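Local coordinates for ATP-dependent Clp protease proteolytic subunit (Listeria monocytogenes, PDB 4JCQ), which probably cleaves peptide bonds in misfolded and other proteins as a serine protease, in a process that requires ATP hydrolysis, at residues 32-35 and 36-40. Residues are numbered along the deposited sequence; the frame is centred on the assembly and turned at random.
Sequences QELA and EDVSK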
ATOM      1  N   GLN H  32       0.203 -17.999  10.310  1.00 24.66           N
ATOM      2  CA  GLN H  32      -1.243 -17.798  10.444  1.00 26.51           C
ATOM      3  C   GLN H  32      -1.844 -17.023   9.266  1.00 25.20           C
ATOM      4  O   GLN H  32      -2.978 -17.285   8.857  1.00 25.84           O
ATOM      5  CB  GLN H  32      -1.578 -17.131  11.785  1.00 31.28           C
ATOM      6  CG  GLN H  32      -1.541 -18.094  12.968  1.00 35.98           C
ATOM      7  CD  GLN H  32      -1.598 -17.400  14.319  1.00 38.63           C
ATOM      8  OE1 GLN H  32      -0.957 -16.367  14.532  1.00 39.90           O
ATOM      9  NE2 GLN H  32      -2.359 -17.976  15.247  1.00 37.00           N
ATOM     10  N   GLU H  33      -1.070 -16.090   8.718  1.00 26.46           N
ATOM     11  CA  GLU H  33      -1.479 -15.312   7.546  1.00 27.22           C
ATOM     12  C   GLU H  33      -1.671 -16.205   6.319  1.00 24.94           C
ATOM     13  O   GLU H  33      -2.669 -16.090   5.603  1.00 24.79           O
ATOM     14  CB  GLU H  33      -0.457 -14.209   7.240  1.00 31.66           C
ATOM     15  CG  GLU H  33      -0.374 -13.097   8.284  1.00 37.38           C
ATOM     16  CD  GLU H  33       0.446 -13.471   9.515  1.00 42.36           C
ATOM     17  OE1 GLU H  33       0.230 -12.845  10.575  1.00 51.87           O
ATOM     18  OE2 GLU H  33       1.299 -14.384   9.433  1.00 42.93           O
ATOM     19  N   LEU H  34      -0.707 -17.092   6.082  1.00 23.50           N
ATOM     20  CA  LEU H  34      -0.800 -18.062   4.997  1.00 22.98           C
ATOM     21  C   LEU H  34      -1.943 -19.054   5.245  1.00 22.05           C
ATOM     22  O   LEU H  34      -2.689 -19.388   4.320  1.00 20.90           O
ATOM     23  CB  LEU H  34       0.542 -18.782   4.810  1.00 23.28           C
ATOM     24  CG  LEU H  34       0.839 -19.684   3.600  1.00 25.06           C
ATOM     25  CD1 LEU H  34       0.497 -21.133   3.904  1.00 25.52           C
ATOM     26  CD2 LEU H  34       0.184 -19.223   2.300  1.00 24.37           C
ATOM     27  N   ALA H  35      -2.081 -19.503   6.492  1.00 21.42           N
ATOM     28  CA  ALA H  35      -3.165 -20.406   6.881  1.00 22.13           C
ATOM     29  C   ALA H  35      -4.543 -19.810   6.575  1.00 23.18           C
ATOM     30  O   ALA H  35      -5.433 -20.519   6.104  1.00 23.90           O
ATOM     31  CB  ALA H  35      -3.055 -20.784   8.353  1.00 21.93           C
ATOM     32  N   GLU H  36      -4.705 -18.513   6.834  1.00 23.77           N
ATOM     33  CA  GLU H  36      -5.955 -17.810   6.538  1.00 25.81           C
ATOM     34  C   GLU H  36      -6.220 -17.743   5.034  1.00 26.30           C
ATOM     35  O   GLU H  36      -7.329 -18.030   4.582  1.00 26.81           O
ATOM     36  CB  GLU H  36      -5.959 -16.404   7.149  1.00 28.76           C
ATOM     37  CG  GLU H  36      -7.278 -15.662   6.961  1.00 32.36           C
ATOM     38  CD  GLU H  36      -7.360 -14.352   7.724  1.00 36.79           C
ATOM     39  OE1 GLU H  36      -6.568 -14.143   8.667  1.00 38.72           O
ATOM     40  OE2 GLU H  36      -8.232 -13.529   7.379  1.00 40.17           O
ATOM     41  N   ASP H  37      -5.194 -17.367   4.272  1.00 26.74           N
ATOM     42  CA  ASP H  37      -5.278 -17.290   2.816  1.00 28.46           C
ATOM     43  C   ASP H  37      -5.628 -18.648   2.198  1.00 26.47           C
ATOM     44  O   ASP H  37      -6.510 -18.733   1.341  1.00 26.45           O
ATOM     45  CB  ASP H  37      -3.964 -16.754   2.236  1.00 34.18           C
ATOM     46  CG  ASP H  37      -4.063 -16.412   0.759  1.00 39.99           C
ATOM     47  OD1 ASP H  37      -3.036 -16.529   0.057  1.00 48.37           O
ATOM     48  OD2 ASP H  37      -5.157 -16.023   0.292  1.00 46.12           O
ATOM     49  N   VAL H  38      -4.945 -19.699   2.646  1.00 24.32           N
ATOM     50  CA  VAL H  38      -5.192 -21.060   2.159  1.00 23.81           C
ATOM     51  C   VAL H  38      -6.584 -21.559   2.560  1.00 24.76           C
ATOM     52  O   VAL H  38      -7.294 -22.150   1.739  1.00 24.43           O
ATOM     53  CB  VAL H  38      -4.086 -22.046   2.611  1.00 22.99           C
ATOM     54  CG1 VAL H  38      -4.467 -23.489   2.305  1.00 23.47           C
ATOM     55  CG2 VAL H  38      -2.765 -21.701   1.937  1.00 22.51           C
ATOM     56  N   SER H  39      -6.977 -21.305   3.811  1.00 25.18           N
ATOM     57  CA  SER H  39      -8.316 -21.666   4.288  1.00 26.44           C
ATOM     58  C   SER H  39      -9.412 -21.028   3.433  1.00 27.51           C
ATOM     59  O   SER H  39     -10.369 -21.701   3.048  1.00 27.95           O
ATOM     60  CB  SER H  39      -8.504 -21.281   5.759  1.00 26.72           C
ATOM     61  OG  SER H  39      -7.673 -22.058   6.606  1.00 26.15           O
ATOM     62  N   LYS H  40      -9.258 -19.739   3.135  1.00 27.76           N
ATOM     63  CA  LYS H  40     -10.214 -19.011   2.295  1.00 30.31           C
ATOM     64  C   LYS H  40     -10.314 -19.595   0.889  1.00 30.09           C
ATOM     65  O   LYS H  40     -11.417 -19.754   0.361  1.00 32.26           O
ATOM     66  CB  LYS H  40      -9.867 -17.521   2.230  1.00 31.97           C
ATOM     67  CG  LYS H  40     -10.309 -16.737   3.453  1.00 34.41           C
ATOM     68  CD  LYS H  40      -9.883 -15.281   3.378  1.00 37.81           C
ATOM     69  CE  LYS H  40     -10.294 -14.531   4.635  1.00 42.65           C
ATOM     70  NZ  LYS H  40      -9.850 -13.110   4.605  1.00 46.15           N
TER
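Q32 O accepts a backbone hydrogen bond from E36 N at 2.9 Å, in the first turn of helix 32-48. The amide of Q32 leaves this turn, and its NE2 is hydrogen-bonded to N58 OD1 and Q60 OE1 of a second subunit. One turn on from Q32, E36 has CG anti to the backbone N (chi1 -176°), and its extended chain carries the carboxylate to the end of the K40 chain. There OE2 makes a salt bridge to K40 NZ at 3.2 Å; the hydrogen bond within it is weak. E33 O accepts a hydrogen bond from D37 N at 3.1 Å. L34 O accepts an almost straight one from V38 N at 2.8 Å. This helix links strands 23-27 and 53-59 in a beta-alpha-beta crossover of the ClpP fold. The apolar side of the turn faces the sheet: L34 CD1 lies 3.9 Å from V38 CG2, and both side chains also touch I26. A35 is buried against I70 of helix 64-76. A35 O is gripped twice by S39, by its N at 2.9 Å and its OG at 2.8 Å, from opposite faces of the carbonyl plane. S39 OG is beside its own backbone N (chi1 -67°), which lets it fold back to A35 O. The same OG is hydrogen-bonded to Y27 OH of the second subunit.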